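Local coordinates for protein VP35 (Myotis lucifugus, PDB 6DKU) that is a bat-genome homolog of the filoviral polymerase cofactor that probably antagonises interferon responses, as viral VP35 does, and is represented here by its interferon inhibitory domain, at residues A[78-83]-A[114-119]; A[45-50]-A[66-71]; A[22-27]-A[93-98]; A[10-15]-A[32-37]. The protein carries 1 engineered substitution. One frame throughout, in Å; residues are numbered along the deposited sequence.

Interaction 1 of 4, residues A[78-83]-A[114-119]; sequences CEAPTT and VYIYLT
P81, T83 and I116 carry a short parallel strand pairing. I116 N donates to P81 O at 3.1 Å, almost straight at 177°. T83 N then donates to I116 O at 3.1 Å, with the donor tilted 32° from the carbonyl plane. L118 N returns to T83 O at 2.7 Å, close to the line of the carbonyl. The bonds thus pass alternately in each direction. T82 lies level with I116, and T83 with Y117.

Side chains pack around this ladder. The hydroxyl OG1 of T83 sits over the centre of the Y115 ring, 3.9 Å from CD1 of Y115. It gets there because OG1 stands beside the backbone N and anti to the carbonyl carbon (chi1 -49°). CG1 of V114 covers the opposite face, offset toward the rim. CG of P81 approaches the edge of the same ring, 4.0 Å from CD1 of Y115. CB of A80 touches CG1 of I116 more loosely, at 4.2 Å.

Further out, the Y115 hydroxyl bonds to E29 on helix 26-37, and P81 rests on A33 and M36 of that helix. V114 and Y115 both face L126 in a classic beta bulge. Strand 82-84 is the outermost strand on this side of the sheet within the chain. Main-chain bonds set its register, while side chains add apolar contacts and one hydroxyl over a tyrosine face.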
# COMPACT_ATOMS: atom_id res chain seq x y z
N CYS A 78 4.01 -7.13 -7.49
CA CYS A 78 3.68 -5.87 -8.12
C CYS A 78 4.72 -4.81 -7.75
O CYS A 78 5.17 -4.74 -6.61
CB CYS A 78 2.28 -5.41 -7.70
SG CYS A 78 1.34 -4.57 -8.97
N GLU A 79 5.12 -4.04 -8.75
CA GLU A 79 5.97 -2.88 -8.51
C GLU A 79 5.27 -1.91 -7.57
O GLU A 79 4.09 -1.60 -7.76
CB GLU A 79 6.30 -2.19 -9.82
CG GLU A 79 7.53 -2.72 -10.53
CD GLU A 79 8.81 -2.46 -9.75
OE1 GLU A 79 9.79 -3.18 -10.01
OE2 GLU A 79 8.83 -1.56 -8.89
N ALA A 80 5.99 -1.43 -6.57
CA ALA A 80 5.45 -0.42 -5.69
C ALA A 80 5.09 0.83 -6.50
O ALA A 80 5.83 1.20 -7.42
CB ALA A 80 6.45 -0.05 -4.60
N PRO A 81 3.98 1.48 -6.20
CA PRO A 81 3.59 2.67 -6.97
C PRO A 81 4.49 3.86 -6.67
O PRO A 81 5.08 3.98 -5.59
CB PRO A 81 2.16 2.94 -6.50
CG PRO A 81 2.11 2.40 -5.12
CD PRO A 81 3.01 1.18 -5.13
N THR A 82 4.59 4.76 -7.64
CA THR A 82 5.37 5.98 -7.51
C THR A 82 4.44 7.15 -7.21
O THR A 82 3.39 7.29 -7.82
CB THR A 82 6.16 6.24 -8.79
OG1 THR A 82 6.67 4.99 -9.26
CG2 THR A 82 7.29 7.24 -8.56
N THR A 83 4.84 7.96 -6.23
CA THR A 83 4.22 9.24 -5.93
C THR A 83 5.23 10.35 -6.20
O THR A 83 6.42 10.19 -5.92
CB THR A 83 3.77 9.33 -4.46
OG1 THR A 83 3.03 8.16 -4.09
CG2 THR A 83 2.90 10.56 -4.26
N VAL A 114 6.20 0.25 -0.12
CA VAL A 114 4.88 0.85 -0.17
C VAL A 114 4.88 1.97 -1.20
O VAL A 114 4.11 1.94 -2.17
CB VAL A 114 4.45 1.39 1.21
CG1 VAL A 114 3.03 1.95 1.14
CG2 VAL A 114 4.55 0.28 2.27
N TYR A 115 5.75 2.95 -1.02
CA TYR A 115 5.85 4.05 -1.96
C TYR A 115 7.29 4.23 -2.41
O TYR A 115 8.22 4.13 -1.61
CB TYR A 115 5.37 5.37 -1.35
CG TYR A 115 3.87 5.53 -1.24
CD1 TYR A 115 3.01 4.79 -2.04
CD2 TYR A 115 3.33 6.43 -0.33
CE1 TYR A 115 1.64 4.94 -1.92
CE2 TYR A 115 1.97 6.58 -0.21
CZ TYR A 115 1.13 5.84 -1.01
OH TYR A 115 -0.23 6.00 -0.88
N ILE A 116 7.44 4.51 -3.69
CA ILE A 116 8.66 5.11 -4.23
C ILE A 116 8.34 6.59 -4.43
O ILE A 116 7.62 6.95 -5.37
CB ILE A 116 9.09 4.44 -5.53
CG1 ILE A 116 9.29 2.94 -5.33
CG2 ILE A 116 10.38 5.05 -6.02
CD1 ILE A 116 9.91 2.56 -4.00
N TYR A 117 8.85 7.44 -3.54
CA TYR A 117 8.65 8.87 -3.69
C TYR A 117 9.61 9.44 -4.73
O TYR A 117 10.78 9.06 -4.77
CB TYR A 117 8.87 9.59 -2.36
CG TYR A 117 7.75 9.41 -1.36
CD1 TYR A 117 6.52 10.01 -1.55
CD2 TYR A 117 7.95 8.65 -0.22
CE1 TYR A 117 5.50 9.84 -0.63
CE2 TYR A 117 6.95 8.48 0.70
CZ TYR A 117 5.73 9.07 0.49
OH TYR A 117 4.74 8.89 1.43
N LEU A 118 9.11 10.36 -5.55
CA LEU A 118 9.90 11.03 -6.57
C LEU A 118 10.14 12.48 -6.14
O LEU A 118 9.20 13.28 -6.09
CB LEU A 118 9.19 10.96 -7.92
CG LEU A 118 9.77 9.88 -8.83
CD1 LEU A 118 11.05 10.40 -9.48
CD2 LEU A 118 10.04 8.61 -8.02
N THR A 119 11.39 12.79 -5.82
CA THR A 119 11.82 14.11 -5.38
C THR A 119 12.82 14.67 -6.37
O THR A 119 13.53 13.92 -7.05
CB THR A 119 12.47 14.06 -3.99
OG1 THR A 119 13.85 13.73 -4.13
CG2 THR A 119 11.78 13.02 -3.11

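Interaction 2 of 4, residues A[45-50]-A[66-71]; sequences QVAMDH and ISITQR
CB of S67 and CD of R71 both lie at the edge of the H50 ring, in its plane, while CB of R71 approaches CE1 of H50 obliquely. OG of S67 lies near the ring plane too, by NE2. The R71 guanidinium has CE1 of H50 over one face. The two flat groups are nearly perpendicular, with planes 86° apart.

The setting is a helix-helix crossing in the helical part of the interferon inhibitory domain. Helices 41-56 and 61-71 approach to 9.7 Å between the axes of these segments, at an angle of 118°.

H50 reaches across because CG is anti to the backbone N (chi1 177°). NE2 of H50 donates to OG of S67. The modelled length is very short, and at this resolution its exact value is doubtful. OE2 of E54 takes both OG of S67, in a hydrogen bond, and NH1 of R71, in a salt bridge. This one carboxylate oxygen thus joins the serine and the arginine, and could help to orient both.

Apolar atoms close the other end of the contact. A47 and I68 are the nearest pair of backbones. Both also touch I34 and F75, which places them in the common core. CG1 of I68 passes CD2 of H50 at 3.7 Å, the two side chains running in opposite directions. CD1 of I68 lies 3.8 Å from the carbonyl O of A47, and CG2 of I68 lies 3.8 Å from CB of A47.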
# COMPACT_ATOMS: atom_id res chain seq x y z
N GLN A 45 -11.40 -6.71 -5.63
CA GLN A 45 -12.22 -7.62 -4.85
C GLN A 45 -11.45 -8.89 -4.45
O GLN A 45 -11.79 -9.54 -3.47
CB GLN A 45 -13.53 -7.93 -5.57
CG GLN A 45 -14.45 -8.85 -4.80
CD GLN A 45 -15.36 -8.07 -3.87
OE1 GLN A 45 -16.04 -7.14 -4.29
NE2 GLN A 45 -15.32 -8.41 -2.57
N VAL A 46 -10.37 -9.22 -5.17
CA VAL A 46 -9.46 -10.23 -4.67
C VAL A 46 -8.83 -9.76 -3.36
O VAL A 46 -8.90 -10.44 -2.33
CB VAL A 46 -8.41 -10.58 -5.73
CG1 VAL A 46 -7.27 -11.37 -5.10
CG2 VAL A 46 -9.05 -11.36 -6.88
N ALA A 47 -8.24 -8.56 -3.38
CA ALA A 47 -7.62 -8.02 -2.18
C ALA A 47 -8.62 -7.90 -1.04
O ALA A 47 -8.30 -8.21 0.12
CB ALA A 47 -7.00 -6.66 -2.51
N MET A 48 -9.85 -7.47 -1.34
CA MET A 48 -10.86 -7.28 -0.31
C MET A 48 -11.33 -8.61 0.26
O MET A 48 -11.49 -8.76 1.47
CB MET A 48 -12.04 -6.51 -0.89
CG MET A 48 -13.22 -6.43 0.04
SD MET A 48 -13.08 -5.03 1.15
CE MET A 48 -12.98 -3.68 -0.02
N ASP A 49 -11.57 -9.59 -0.61
CA ASP A 49 -11.97 -10.91 -0.14
C ASP A 49 -10.90 -11.51 0.76
O ASP A 49 -11.22 -12.11 1.80
CB ASP A 49 -12.24 -11.83 -1.34
CG ASP A 49 -13.54 -11.50 -2.05
OD1 ASP A 49 -14.41 -10.84 -1.43
OD2 ASP A 49 -13.69 -11.90 -3.23
N HIS A 50 -9.62 -11.34 0.40
CA HIS A 50 -8.54 -11.85 1.24
C HIS A 50 -8.49 -11.12 2.58
O HIS A 50 -8.32 -11.76 3.63
CB HIS A 50 -7.21 -11.71 0.50
CG HIS A 50 -6.02 -12.14 1.31
ND1 HIS A 50 -5.53 -13.43 1.29
CD2 HIS A 50 -5.22 -11.44 2.15
CE1 HIS A 50 -4.48 -13.51 2.09
NE2 HIS A 50 -4.28 -12.32 2.63
N ILE A 66 -0.96 -6.41 5.41
CA ILE A 66 0.33 -6.98 4.99
C ILE A 66 0.13 -8.33 4.29
O ILE A 66 0.85 -8.68 3.35
CB ILE A 66 1.26 -7.09 6.21
CG1 ILE A 66 1.79 -5.70 6.61
CG2 ILE A 66 2.41 -8.04 5.93
CD1 ILE A 66 2.64 -5.70 7.88
N SER A 67 -0.89 -9.07 4.73
CA SER A 67 -1.14 -10.41 4.21
C SER A 67 -1.56 -10.37 2.76
O SER A 67 -1.32 -11.33 2.03
CB SER A 67 -2.20 -11.10 5.07
OG SER A 67 -2.67 -12.30 4.47
N ILE A 68 -2.19 -9.27 2.32
CA ILE A 68 -2.49 -9.15 0.89
C ILE A 68 -1.20 -9.08 0.08
O ILE A 68 -1.06 -9.75 -0.95
CB ILE A 68 -3.39 -7.93 0.61
CG1 ILE A 68 -4.61 -7.85 1.55
CG2 ILE A 68 -3.83 -7.91 -0.85
CD1 ILE A 68 -5.26 -6.45 1.48
N THR A 69 -0.25 -8.26 0.54
CA THR A 69 1.04 -8.19 -0.16
C THR A 69 1.77 -9.53 -0.13
O THR A 69 2.61 -9.80 -1.01
CB THR A 69 1.93 -7.10 0.45
OG1 THR A 69 2.28 -7.50 1.78
CG2 THR A 69 1.18 -5.79 0.51
N GLN A 70 1.48 -10.38 0.85
CA GLN A 70 2.22 -11.63 0.92
C GLN A 70 1.54 -12.79 0.18
O GLN A 70 2.22 -13.57 -0.50
CB GLN A 70 2.46 -12.02 2.38
CG GLN A 70 3.46 -11.11 3.07
CD GLN A 70 4.66 -10.81 2.19
OE1 GLN A 70 5.44 -11.71 1.87
NE2 GLN A 70 4.79 -9.56 1.78
N ARG A 71 0.22 -12.92 0.28
CA ARG A 71 -0.48 -14.11 -0.16
C ARG A 71 -1.24 -13.96 -1.47
O ARG A 71 -1.39 -14.94 -2.20
CB ARG A 71 -1.46 -14.57 0.93
CG ARG A 71 -0.79 -15.24 2.11
CD ARG A 71 -1.70 -16.31 2.68
NE ARG A 71 -2.05 -16.03 4.07
CZ ARG A 71 -2.93 -16.73 4.78
NH1 ARG A 71 -3.18 -16.41 6.04
NH2 ARG A 71 -3.58 -17.74 4.21

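Interaction 3 of 4, residues A[22-27]-A[93-98]; sequences GPRTAF and RAYHRR. Engineered in segment 93-98: R97 (natural residue Gly).
Y95, A26 and R98 share most of the surface buried here. Y95 contributes the largest part. Its ring extends toward the start of helix 26-37 with CG beside the backbone N (chi1 -55°). The hydroxyl OH comes within 3.3 Å of the carbonyl O of T25, and CE1 of Y95 is 4.0 Å from N of A26. The polar partner of that hydroxyl is E29, one turn into the helix. The same carboxylate oxygen of E29 receives NE of R24 in a salt bridge. R24 runs past the tyrosine at about a right angle, its CG 4.0 Å from OH of Y95.

A26 is met from another direction. NH2 of R98 lies 3.3 Å from CB of A26, which sits at the edge of the guanidinium. One water ties these two residues together. It accepts from N of A26 at 2.9 Å and, weakly, from NH2 of R98 at 3.1 Å. The other terminal nitrogen, NH1, bonds to O of K127. The arginine therefore links the helix start to the end of strand 122-127, where L126 also packs against it and against Y95.

T25 is the N-cap: its OG1 accepts from N of F27 at 3.3 Å. The water occupies a second backbone N-H, that of A26. The arrangement is a capped helix N-terminus set against a connecting loop, at the junction of the helical and beta-sheet parts of the VP35 interferon inhibitory domain.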
# COMPACT_ATOMS: atom_id res chain seq x y z
N GLY A 22 -5.84 5.77 14.90
CA GLY A 22 -4.65 6.52 15.18
C GLY A 22 -4.28 7.46 14.05
O GLY A 22 -5.03 7.64 13.08
N PRO A 23 -3.10 8.08 14.15
CA PRO A 23 -2.64 8.95 13.07
C PRO A 23 -2.37 8.14 11.81
O PRO A 23 -2.22 6.92 11.83
CB PRO A 23 -1.34 9.55 13.63
CG PRO A 23 -0.88 8.56 14.63
CD PRO A 23 -2.12 7.98 15.24
N ARG A 24 -2.32 8.85 10.69
CA ARG A 24 -2.08 8.19 9.41
C ARG A 24 -0.66 7.66 9.39
O ARG A 24 0.28 8.38 9.73
CB ARG A 24 -2.33 9.16 8.25
CG ARG A 24 -1.88 8.64 6.90
CD ARG A 24 -1.78 9.75 5.87
NE ARG A 24 -1.72 9.20 4.52
CZ ARG A 24 -2.68 9.32 3.61
NH1 ARG A 24 -3.80 9.98 3.90
NH2 ARG A 24 -2.53 8.79 2.41
N THR A 25 -0.51 6.37 9.05
CA THR A 25 0.80 5.73 9.00
C THR A 25 1.00 4.99 7.69
O THR A 25 0.17 5.06 6.79
CB THR A 25 1.00 4.74 10.16
OG1 THR A 25 0.20 3.57 9.94
CG2 THR A 25 0.63 5.36 11.50
N ALA A 26 2.10 4.24 7.59
CA ALA A 26 2.36 3.50 6.37
C ALA A 26 1.34 2.41 6.09
O ALA A 26 1.35 1.86 4.98
CB ALA A 26 3.76 2.88 6.41
N PHE A 27 0.49 2.04 7.05
CA PHE A 27 -0.53 1.05 6.74
C PHE A 27 -1.62 1.66 5.85
O PHE A 27 -2.04 1.04 4.87
CB PHE A 27 -1.13 0.46 8.02
CG PHE A 27 -0.25 -0.58 8.67
CD1 PHE A 27 -0.22 -1.89 8.21
CD2 PHE A 27 0.56 -0.25 9.76
CE1 PHE A 27 0.59 -2.85 8.81
CE2 PHE A 27 1.37 -1.20 10.37
CZ PHE A 27 1.39 -2.50 9.89
N ARG A 93 6.05 13.85 7.79
CA ARG A 93 7.28 14.01 8.57
C ARG A 93 7.69 12.72 9.26
O ARG A 93 8.88 12.39 9.31
CB ARG A 93 7.10 15.13 9.59
CG ARG A 93 8.41 15.78 10.01
CD ARG A 93 8.59 17.10 9.29
NE ARG A 93 8.00 18.19 10.07
CZ ARG A 93 8.71 19.01 10.84
NH1 ARG A 93 10.02 18.87 10.93
NH2 ARG A 93 8.10 19.98 11.51
N ALA A 94 6.73 11.98 9.82
CA ALA A 94 7.09 10.77 10.55
C ALA A 94 7.75 9.73 9.66
O ALA A 94 8.47 8.86 10.17
CB ALA A 94 5.85 10.17 11.22
N TYR A 95 7.54 9.80 8.34
CA TYR A 95 8.18 8.87 7.42
C TYR A 95 9.66 9.20 7.20
O TYR A 95 10.41 8.32 6.75
CB TYR A 95 7.47 8.85 6.07
CG TYR A 95 5.98 8.56 6.08
CD1 TYR A 95 5.35 8.02 7.20
CD2 TYR A 95 5.20 8.81 4.96
CE1 TYR A 95 3.99 7.76 7.20
CE2 TYR A 95 3.84 8.54 4.95
CZ TYR A 95 3.24 8.02 6.08
OH TYR A 95 1.89 7.76 6.08
N HIS A 96 10.08 10.42 7.52
CA HIS A 96 11.40 10.91 7.11
C HIS A 96 12.52 9.97 7.56
O HIS A 96 13.46 9.70 6.80
CB HIS A 96 11.65 12.31 7.68
CG HIS A 96 11.08 13.42 6.86
ND1 HIS A 96 10.19 13.22 5.83
CD2 HIS A 96 11.26 14.76 6.94
CE1 HIS A 96 9.85 14.38 5.30
NE2 HIS A 96 10.49 15.33 5.96
N ARG A 97 12.44 9.48 8.79
CA ARG A 97 13.53 8.68 9.33
C ARG A 97 13.61 7.30 8.70
O ARG A 97 14.68 6.68 8.74
CB ARG A 97 13.41 8.55 10.85
CG ARG A 97 11.98 8.51 11.34
CD ARG A 97 11.94 8.22 12.82
NE ARG A 97 11.78 6.79 13.06
CZ ARG A 97 10.60 6.17 13.14
NH1 ARG A 97 9.49 6.88 13.01
NH2 ARG A 97 10.54 4.86 13.36
N ARG A 98 12.52 6.81 8.10
CA ARG A 98 12.52 5.48 7.50
C ARG A 98 12.78 5.51 6.00
O ARG A 98 12.96 4.44 5.40
CB ARG A 98 11.19 4.78 7.78
CG ARG A 98 10.82 4.73 9.26
CD ARG A 98 9.76 3.66 9.54
NE ARG A 98 8.51 3.90 8.81
CZ ARG A 98 8.07 3.15 7.81
NH1 ARG A 98 8.78 2.10 7.40
NH2 ARG A 98 6.92 3.44 7.21
O HOH W 1 4.62 4.47 9.05

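Interaction 4 of 4, residues A[10-15]-A[32-37]; sequences TEFVRV and SAIAMV
F12 and A35 lead a contact made across the segments by apolar groups. CD2 of F12 touches CB of A35 at 3.6 Å. CZ of the same ring touches CG2 of I34 at 3.7 Å, the two side chains crossing at about a right angle. With chi1 at 178°, trans to the main-chain N, the F12 ring extends toward helix 26-37. V13 adds a second, more peripheral pair. Its CG2 branch stands anti to the carbonyl carbon and reaches CB of A35 at 3.8 Å and CA of S32 at 3.7 Å. The methyl of A35 thus meets both the phenylalanine ring and a valine branch.

Polar groups act elsewhere. On helix 9-18, E11 and R14 form a salt bridge within the helix. On helix 26-37, OG of S32 makes a weak bond to Y115 of the sheet.

The segments 10-15 and 32-37 run nearly antiparallel, at 160°, their axes 9.1 Å apart at closest. F12 also packs on L44, A47 and M48 of helix 41-56, so the ring belongs to a three-helix core. This is antiparallel helix packing within the helical bundle of the VP35 interferon inhibitory domain.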
# COMPACT_ATOMS: atom_id res chain seq x y z
N THR A 10 -11.24 4.20 -4.67
CA THR A 10 -11.60 5.07 -3.56
C THR A 10 -12.39 4.32 -2.49
O THR A 10 -12.08 4.41 -1.30
CB THR A 10 -12.41 6.27 -4.07
OG1 THR A 10 -11.71 6.90 -5.15
CG2 THR A 10 -12.60 7.28 -2.95
N GLU A 11 -13.43 3.59 -2.91
CA GLU A 11 -14.21 2.82 -1.94
C GLU A 11 -13.35 1.74 -1.27
O GLU A 11 -13.48 1.50 -0.06
CB GLU A 11 -15.44 2.22 -2.62
CG GLU A 11 -16.27 1.30 -1.74
CD GLU A 11 -17.19 2.04 -0.78
OE1 GLU A 11 -17.20 3.29 -0.79
OE2 GLU A 11 -17.90 1.35 -0.01
N PHE A 12 -12.47 1.08 -2.03
CA PHE A 12 -11.53 0.12 -1.45
C PHE A 12 -10.73 0.75 -0.31
O PHE A 12 -10.65 0.21 0.80
CB PHE A 12 -10.59 -0.41 -2.55
CG PHE A 12 -9.55 -1.39 -2.05
CD1 PHE A 12 -9.83 -2.75 -1.97
CD2 PHE A 12 -8.29 -0.95 -1.67
CE1 PHE A 12 -8.87 -3.66 -1.52
CE2 PHE A 12 -7.32 -1.85 -1.21
CZ PHE A 12 -7.62 -3.20 -1.14
N VAL A 13 -10.15 1.92 -0.58
CA VAL A 13 -9.36 2.62 0.43
C VAL A 13 -10.22 2.99 1.63
O VAL A 13 -9.79 2.86 2.79
CB VAL A 13 -8.69 3.86 -0.20
CG1 VAL A 13 -8.38 4.91 0.85
CG2 VAL A 13 -7.41 3.47 -0.92
N ARG A 14 -11.46 3.44 1.40
CA ARG A 14 -12.31 3.86 2.52
C ARG A 14 -12.68 2.67 3.40
O ARG A 14 -12.61 2.76 4.64
CB ARG A 14 -13.57 4.55 2.00
CG ARG A 14 -14.46 5.04 3.13
CD ARG A 14 -15.85 5.47 2.67
NE ARG A 14 -16.63 4.36 2.13
CZ ARG A 14 -17.11 3.34 2.85
NH1 ARG A 14 -16.88 3.27 4.16
NH2 ARG A 14 -17.82 2.39 2.26
N VAL A 15 -13.06 1.55 2.79
CA VAL A 15 -13.43 0.37 3.56
C VAL A 15 -12.25 -0.11 4.38
O VAL A 15 -12.35 -0.26 5.60
CB VAL A 15 -13.95 -0.75 2.63
CG1 VAL A 15 -13.92 -2.09 3.37
CG2 VAL A 15 -15.33 -0.43 2.10
N SER A 32 -3.63 2.36 0.23
CA SER A 32 -3.68 3.22 -0.94
C SER A 32 -2.84 2.66 -2.09
O SER A 32 -3.22 2.78 -3.26
CB SER A 32 -3.22 4.63 -0.56
OG SER A 32 -3.47 5.54 -1.62
N ALA A 33 -1.69 2.06 -1.78
CA ALA A 33 -0.83 1.51 -2.82
C ALA A 33 -1.47 0.30 -3.48
O ALA A 33 -1.47 0.18 -4.71
CB ALA A 33 0.53 1.13 -2.23
N ILE A 34 -2.04 -0.59 -2.66
CA ILE A 34 -2.78 -1.73 -3.17
C ILE A 34 -3.88 -1.26 -4.12
O ILE A 34 -4.06 -1.82 -5.21
CB ILE A 34 -3.34 -2.57 -2.01
CG1 ILE A 34 -2.20 -3.20 -1.21
CG2 ILE A 34 -4.27 -3.66 -2.53
CD1 ILE A 34 -2.66 -3.99 -0.01
N ALA A 35 -4.62 -0.22 -3.73
CA ALA A 35 -5.68 0.28 -4.60
C ALA A 35 -5.11 0.87 -5.88
O ALA A 35 -5.66 0.65 -6.97
CB ALA A 35 -6.53 1.31 -3.87
N MET A 36 -4.02 1.63 -5.77
CA MET A 36 -3.45 2.28 -6.94
C MET A 36 -2.94 1.27 -7.95
O MET A 36 -3.02 1.49 -9.17
CB MET A 36 -2.30 3.21 -6.53
CG MET A 36 -2.71 4.51 -5.87
SD MET A 36 -1.33 5.20 -4.93
CE MET A 36 -0.16 5.58 -6.22
N VAL A 37 -2.42 0.13 -7.47
CA VAL A 37 -1.66 -0.77 -8.33
C VAL A 37 -2.54 -1.83 -9.01
O VAL A 37 -2.08 -2.51 -9.95
CB VAL A 37 -0.52 -1.42 -7.50
CG1 VAL A 37 -1.03 -2.64 -6.75
CG2 VAL A 37 0.69 -1.71 -8.37

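Interactions 2 and 4 build one helical core. Their centres are 12 Å apart, and CB of A47 meets CE1 of F12 at 3.7 Å. Interactions 1 and 2 lie on opposite sides of the chain's centre, 19 Å apart between centres, and do not touch. Helix 26-37 bridges the two sides, supplying segments to interactions 3 and 4. From it, CB of S32 in interaction 4 meets OH of Y115 in interaction 1 at 3.3 Å. E29 bonds to Y115 of interaction 1 and to R24 and Y95 of interaction 3. Interactions 1 and 3 also meet directly, where OH of Y117 lies 3.6 Å from CD2 of Y95.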